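Local coordinates for protein endoglucanase (Thermotoga maritima, PDB 1VHO) that probably acts as an aminopeptidase of the M42 family, removing residues from peptide N-termini with the help of two divalent metal ions, at residues Q203-T206 with G210-T213; D195-F200 with Y216-D221; T286-L291 with T298-I303. All blocks are in the same frame, centred on the assembly; numbering follows the deposited sequence.

Contact 1 of 3, residues Q203-T206 with G210-T213; sequences QEET and GALT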
# COMPACT_ATOMS: atom_id res chain seq x y z
N GLN A 203 -9.75 0.98 2.61
CA GLN A 203 -10.48 -0.14 2.06
C GLN A 203 -11.96 0.09 1.77
O GLN A 203 -12.44 -0.41 0.75
CB GLN A 203 -10.37 -1.35 3.02
CG GLN A 203 -10.59 -2.67 2.27
CD GLN A 203 -11.92 -3.28 2.65
OE1 GLN A 203 -12.60 -2.74 3.53
NE2 GLN A 203 -12.26 -4.39 2.01
N GLU A 204 -12.65 0.84 2.61
CA GLU A 204 -14.08 1.03 2.43
C GLU A 204 -14.52 1.98 1.35
O GLU A 204 -15.75 2.25 1.31
CB GLU A 204 -14.72 1.37 3.79
CG GLU A 204 -14.81 0.14 4.70
CD GLU A 204 -15.24 0.46 6.12
OE1 GLU A 204 -15.86 1.53 6.34
OE2 GLU A 204 -14.97 -0.34 7.05
N GLU A 205 -13.68 2.44 0.45
CA GLU A 205 -14.08 3.33 -0.63
C GLU A 205 -14.62 2.50 -1.78
O GLU A 205 -14.26 1.34 -1.94
CB GLU A 205 -12.91 4.19 -1.15
CG GLU A 205 -12.26 5.02 -0.05
CD GLU A 205 -13.05 6.24 0.35
OE1 GLU A 205 -14.16 6.42 -0.18
OE2 GLU A 205 -12.61 7.05 1.18
N THR A 206 -15.41 3.15 -2.65
CA THR A 206 -15.97 2.43 -3.79
C THR A 206 -14.94 2.22 -4.88
O THR A 206 -14.97 1.20 -5.58
CB THR A 206 -17.20 3.16 -4.35
OG1 THR A 206 -16.82 4.47 -4.80
CG2 THR A 206 -18.23 3.33 -3.24
N GLY A 210 -14.10 7.43 -6.46
CA GLY A 210 -14.94 7.66 -5.29
C GLY A 210 -14.13 8.16 -4.10
O GLY A 210 -14.57 9.01 -3.33
N ALA A 211 -12.88 7.66 -3.94
CA ALA A 211 -12.12 8.18 -2.79
C ALA A 211 -11.85 9.66 -3.01
O ALA A 211 -12.00 10.50 -2.13
CB ALA A 211 -10.80 7.42 -2.65
N LEU A 212 -11.33 9.99 -4.19
CA LEU A 212 -11.02 11.39 -4.48
C LEU A 212 -12.22 12.31 -4.33
O LEU A 212 -12.10 13.35 -3.68
CB LEU A 212 -10.47 11.48 -5.91
CG LEU A 212 -10.36 12.88 -6.51
CD1 LEU A 212 -9.39 13.74 -5.72
CD2 LEU A 212 -9.89 12.77 -7.97
N THR A 213 -13.39 11.91 -4.84
CA THR A 213 -14.57 12.78 -4.78
C THR A 213 -15.21 12.84 -3.41
O THR A 213 -16.04 13.72 -3.15
CB THR A 213 -15.61 12.50 -5.86
OG1 THR A 213 -15.99 11.12 -5.86
CG2 THR A 213 -15.05 12.83 -7.24
O HOH W 1 -15.26 8.82 -0.53
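Glu205 lays its side chain over Ala211, the two carbon surfaces meeting with CG of Glu205 3.8 Å from CB of Ala211. CG lies anti to the carbonyl carbon (chi1 -57°) and the chain bends at chi2, which turns the flat carboxylate beside the helix backbone, its CD 3.8 Å from Ala211 CA. One oxygen serves the helix: a water donates to Glu205 OE1 at 2.7 Å and to the carbonyl O of Gly210 at 2.9 Å, and so bridges two acceptors. Thr206 OG1, hydrogen-bonded to Gln290, lies 3.7 Å from CA of Gly210; a beta carbon there would collide with it, so glycine suits the place. Alanine suits the next position, being small enough to fit against the glutamate. Glu205 is a predicted ligand of the second zinc ion and Glu204 the predicted proton acceptor; here OE2 of Glu205 is held by the hydroxyls of Ser49 and Thr45. Were Glu205 replaced by an alanine, the water would probably lose one of its two acceptors here, and Ser49 and Thr45 the carboxylate oxygen they share. The carboxylate is thus positioned through both oxygens, OE1 by water to the helix and OE2 by the two hydroxyls.

Contact 2 of 3, residues D195-F200 with Y216-D221; sequences DVYVVF and YEINPD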
# COMPACT_ATOMS: atom_id res chain seq x y z
N ASP A 195 -2.29 21.24 -11.19
CA ASP A 195 -2.78 21.20 -9.81
C ASP A 195 -2.67 19.70 -9.47
O ASP A 195 -3.07 18.88 -10.32
CB ASP A 195 -4.21 21.69 -9.70
CG ASP A 195 -4.28 23.22 -9.88
OD1 ASP A 195 -3.26 23.92 -9.78
OD2 ASP A 195 -5.41 23.67 -10.14
N VAL A 196 -2.14 19.35 -8.32
CA VAL A 196 -1.95 17.92 -8.02
C VAL A 196 -2.79 17.45 -6.86
O VAL A 196 -2.81 18.11 -5.80
CB VAL A 196 -0.45 17.68 -7.71
CG1 VAL A 196 -0.19 16.26 -7.23
CG2 VAL A 196 0.39 17.96 -8.97
N TYR A 197 -3.44 16.30 -7.03
CA TYR A 197 -4.25 15.71 -5.99
C TYR A 197 -3.65 14.32 -5.69
O TYR A 197 -3.53 13.52 -6.61
CB TYR A 197 -5.70 15.55 -6.38
CG TYR A 197 -6.40 16.88 -6.63
CD1 TYR A 197 -6.18 17.54 -7.84
CD2 TYR A 197 -7.20 17.46 -5.66
CE1 TYR A 197 -6.78 18.76 -8.08
CE2 TYR A 197 -7.81 18.69 -5.91
CZ TYR A 197 -7.62 19.31 -7.12
OH TYR A 197 -8.22 20.52 -7.42
N VAL A 198 -3.24 14.14 -4.44
CA VAL A 198 -2.60 12.86 -4.06
C VAL A 198 -3.55 12.13 -3.15
O VAL A 198 -3.85 12.60 -2.04
CB VAL A 198 -1.23 13.17 -3.46
CG1 VAL A 198 -0.53 11.89 -3.11
CG2 VAL A 198 -0.37 13.96 -4.46
N VAL A 199 -3.97 10.92 -3.56
CA VAL A 199 -5.00 10.21 -2.83
C VAL A 199 -4.55 8.90 -2.18
O VAL A 199 -4.02 8.02 -2.84
CB VAL A 199 -6.13 9.90 -3.83
CG1 VAL A 199 -7.31 9.18 -3.16
CG2 VAL A 199 -6.59 11.15 -4.58
N PHE A 200 -4.73 8.85 -0.88
CA PHE A 200 -4.40 7.69 -0.04
C PHE A 200 -5.74 7.06 0.37
O PHE A 200 -6.42 7.48 1.32
CB PHE A 200 -3.58 8.14 1.18
CG PHE A 200 -2.32 8.90 0.84
CD1 PHE A 200 -2.35 10.28 0.70
CD2 PHE A 200 -1.12 8.24 0.65
CE1 PHE A 200 -1.18 10.99 0.40
CE2 PHE A 200 0.05 8.92 0.30
CZ PHE A 200 0.01 10.32 0.19
N TYR A 216 -12.85 16.10 -2.85
CA TYR A 216 -12.90 17.18 -3.83
C TYR A 216 -13.73 16.79 -5.03
O TYR A 216 -13.44 15.80 -5.73
CB TYR A 216 -11.48 17.53 -4.32
CG TYR A 216 -10.58 18.13 -3.27
CD1 TYR A 216 -10.60 19.49 -2.99
CD2 TYR A 216 -9.72 17.30 -2.55
CE1 TYR A 216 -9.77 20.02 -2.02
CE2 TYR A 216 -8.90 17.82 -1.56
CZ TYR A 216 -8.93 19.17 -1.30
OH TYR A 216 -8.12 19.68 -0.33
N GLU A 217 -14.81 17.52 -5.28
CA GLU A 217 -15.70 17.22 -6.41
C GLU A 217 -15.08 17.74 -7.70
O GLU A 217 -15.41 18.84 -8.16
CB GLU A 217 -17.06 17.89 -6.20
N ILE A 218 -14.12 17.00 -8.25
CA ILE A 218 -13.43 17.37 -9.46
C ILE A 218 -13.33 16.15 -10.38
O ILE A 218 -13.54 15.03 -9.94
CB ILE A 218 -11.99 17.83 -9.15
CG1 ILE A 218 -11.23 16.69 -8.42
CG2 ILE A 218 -11.90 19.10 -8.36
CD1 ILE A 218 -9.75 16.71 -8.81
N ASN A 219 -12.98 16.39 -11.63
CA ASN A 219 -12.76 15.33 -12.60
C ASN A 219 -11.33 15.56 -13.11
O ASN A 219 -11.07 16.55 -13.79
CB ASN A 219 -13.73 15.34 -13.77
CG ASN A 219 -13.73 14.01 -14.50
OD1 ASN A 219 -13.94 12.95 -13.90
ND2 ASN A 219 -13.51 14.05 -15.80
N PRO A 220 -10.38 14.74 -12.65
CA PRO A 220 -9.01 14.95 -13.08
C PRO A 220 -8.88 14.77 -14.59
O PRO A 220 -9.54 13.92 -15.18
CB PRO A 220 -8.22 13.86 -12.37
CG PRO A 220 -9.19 12.94 -11.72
CD PRO A 220 -10.56 13.53 -11.87
N ASP A 221 -7.95 15.50 -15.16
CA ASP A 221 -7.63 15.41 -16.57
C ASP A 221 -6.74 14.20 -16.84
O ASP A 221 -6.66 13.71 -17.97
CB ASP A 221 -6.87 16.70 -16.97
CG ASP A 221 -7.82 17.88 -16.74
OD1 ASP A 221 -8.95 17.83 -17.30
OD2 ASP A 221 -7.47 18.76 -15.96
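Strand 195-201 of the mixed central sheet is packed here against the loop that leads from helix 208-213 into strand 222-229, and one aromatic ring on the strand carries the whole contact. Tyr197 meets Ile218 face on: the CD1 methyl of Ile218 sits 3.6 Å from the centroid of the Tyr197 ring, only 10° off the ring normal, a well-centred CH-pi contact. Ile218 has CG1 between its backbone N and carbonyl carbon (chi1 58°), which sends the longer branch toward the strand. A slender aliphatic branch suits this place, since a single methyl can settle over the middle of a ring. The second partner, Tyr216, receives the edge of Tyr197 on its face in a T-shaped stack, the planes at 68° and Tyr197 CE2 3.9 Å from Tyr216 CG. Tyrosine suits both positions because its ring packs while its hydroxyl reaches a polar partner: Tyr197 OH bonds to Lys61 and Tyr216 OH to Glu41. Tyr53 stacks with Tyr197 as well, and Lys43 makes a cation-pi contact with Tyr216. The loop therefore meets the strand through apolar and CH-pi contacts and a T-shaped stack, while the hydroxyls tie the same two rings to charged neighbours.

Contact 3 of 3, residues T286-L291 with T298-I303; sequences TDFVQL and TSLISI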
# COMPACT_ATOMS: atom_id res chain seq x y z
N THR A 286 -11.79 -3.65 -10.10
CA THR A 286 -10.47 -3.05 -10.22
C THR A 286 -10.55 -1.58 -9.81
O THR A 286 -11.65 -1.00 -9.71
CB THR A 286 -9.93 -3.19 -11.65
OG1 THR A 286 -8.58 -2.71 -11.72
CG2 THR A 286 -10.80 -2.41 -12.62
N ASP A 287 -9.41 -0.95 -9.59
CA ASP A 287 -9.35 0.45 -9.21
C ASP A 287 -9.63 1.38 -10.38
O ASP A 287 -9.89 2.58 -10.19
CB ASP A 287 -7.95 0.76 -8.67
CG ASP A 287 -7.52 -0.14 -7.53
OD1 ASP A 287 -8.36 -0.47 -6.67
OD2 ASP A 287 -6.32 -0.49 -7.52
N PHE A 288 -9.57 0.87 -11.61
CA PHE A 288 -9.79 1.66 -12.80
C PHE A 288 -11.23 1.72 -13.27
O PHE A 288 -11.51 2.53 -14.17
CB PHE A 288 -8.92 1.10 -13.94
CG PHE A 288 -7.43 1.28 -13.72
CD1 PHE A 288 -6.78 0.58 -12.71
CD2 PHE A 288 -6.69 2.13 -14.52
CE1 PHE A 288 -5.43 0.74 -12.49
CE2 PHE A 288 -5.32 2.26 -14.31
CZ PHE A 288 -4.70 1.58 -13.30
N VAL A 289 -12.15 0.95 -12.69
CA VAL A 289 -13.54 0.96 -13.10
C VAL A 289 -14.15 2.35 -13.20
O VAL A 289 -14.57 2.75 -14.29
CB VAL A 289 -14.42 0.04 -12.25
CG1 VAL A 289 -15.89 0.14 -12.59
CG2 VAL A 289 -13.96 -1.41 -12.36
N GLN A 290 -14.19 3.14 -12.14
CA GLN A 290 -14.79 4.47 -12.20
C GLN A 290 -14.05 5.42 -13.13
O GLN A 290 -14.66 6.17 -13.91
CB GLN A 290 -14.94 5.07 -10.79
CG GLN A 290 -15.73 4.23 -9.80
CD GLN A 290 -15.51 4.60 -8.34
OE1 GLN A 290 -14.41 4.93 -7.91
NE2 GLN A 290 -16.55 4.58 -7.51
N LEU A 291 -12.72 5.40 -13.10
CA LEU A 291 -11.90 6.27 -13.92
C LEU A 291 -12.18 6.14 -15.41
O LEU A 291 -12.31 7.13 -16.12
CB LEU A 291 -10.41 6.02 -13.64
CG LEU A 291 -9.90 6.50 -12.28
CD1 LEU A 291 -8.50 5.99 -12.00
CD2 LEU A 291 -9.92 8.03 -12.21
N THR A 298 -5.83 7.32 -17.96
CA THR A 298 -5.11 6.71 -16.86
C THR A 298 -3.88 5.91 -17.21
O THR A 298 -3.71 5.32 -18.27
CB THR A 298 -6.08 5.80 -16.06
OG1 THR A 298 -7.30 6.50 -15.74
CG2 THR A 298 -5.48 5.40 -14.71
N SER A 299 -2.91 5.97 -16.28
CA SER A 299 -1.67 5.23 -16.39
C SER A 299 -1.49 4.39 -15.12
O SER A 299 -1.87 4.87 -14.04
CB SER A 299 -0.48 6.19 -16.54
OG SER A 299 0.73 5.43 -16.42
N LEU A 300 -0.95 3.19 -15.23
CA LEU A 300 -0.64 2.33 -14.10
C LEU A 300 0.88 2.23 -14.00
O LEU A 300 1.56 1.94 -14.99
CB LEU A 300 -1.20 0.92 -14.27
CG LEU A 300 -0.81 -0.07 -13.13
CD1 LEU A 300 -1.71 0.28 -11.93
CD2 LEU A 300 -1.08 -1.47 -13.64
N ILE A 301 1.45 2.59 -12.85
CA ILE A 301 2.90 2.51 -12.67
C ILE A 301 3.15 1.76 -11.35
O ILE A 301 2.56 2.14 -10.33
CB ILE A 301 3.63 3.85 -12.68
CG1 ILE A 301 3.28 4.66 -13.96
CG2 ILE A 301 5.15 3.65 -12.65
CD1 ILE A 301 3.78 6.05 -14.00
N SER A 302 4.05 0.81 -11.38
CA SER A 302 4.31 -0.06 -10.26
C SER A 302 5.73 -0.07 -9.75
O SER A 302 6.69 0.10 -10.50
CB SER A 302 3.98 -1.54 -10.66
OG SER A 302 2.57 -1.64 -10.94
N ILE A 303 5.82 -0.35 -8.43
CA ILE A 303 7.13 -0.50 -7.78
C ILE A 303 7.46 -2.00 -7.71
O ILE A 303 6.60 -2.80 -7.28
CB ILE A 303 7.02 0.08 -6.35
CG1 ILE A 303 6.96 1.61 -6.38
CG2 ILE A 303 8.22 -0.38 -5.50
CD1 ILE A 303 8.15 2.32 -6.99
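Phe288 sets its CG anti to the carbonyl carbon (chi1 -66°), which swings the ring out toward Leu300, whose own CG lies anti to its backbone N (chi1 176°) and brings CD1 to meet it. The contact, buried throughout, joins a type I beta turn, Thr286 to Val289, and the short helix that follows it to strand 297-304 of the mixed central sheet. Leu300 CD1 stands at the edge of the phenyl ring, near its plane and 3.5 Å from Phe288 CZ. The two side chains cross at about a right angle, and CB of Leu300 adds a second carbon 3.7 Å from the same CZ. A broad, flat, apolar residue suits position 288, because one ring can meet Leu300 and also touch Val225 on the adjoining strand and Val253. Leu300 further packs beside Asp227, predicted to bind the first zinc ion, so the contact borders that site; Asp287, next to Phe288, bonds to His67, another predicted ligand of that ion. Thr298 suits its buried place because its hydroxyl is satisfied by the carbonyl O of Val296, just before the strand. The helix reaches the same hydroxyl: Leu291 CB lies 3.8 Å from Thr298 OG1, the two side chains crossing at about a right angle.

In the fold
Along the chain contact 1 is nested inside the loop closed by contact 2, and contact 3 follows both. Their centres are about 12 Å apart for contacts 1 and 2, and about 14 Å for either with contact 3. Helix 208-213 joins the first two: Ala211 and Leu212 pack on Val199 of strand 195-201, and Leu212 also on Pro220. Gln290 links contact 3 to contact 1 through probable hydrogen bonds with Thr206 and Gly210. Contacts 2 and 3 do not touch, yet both reach the mixed central sheet. Contacts 1 and 3 hold or border predicted metal ligands, while the side chain of Tyr216 in contact 2 is about 11 Å from that of Glu205.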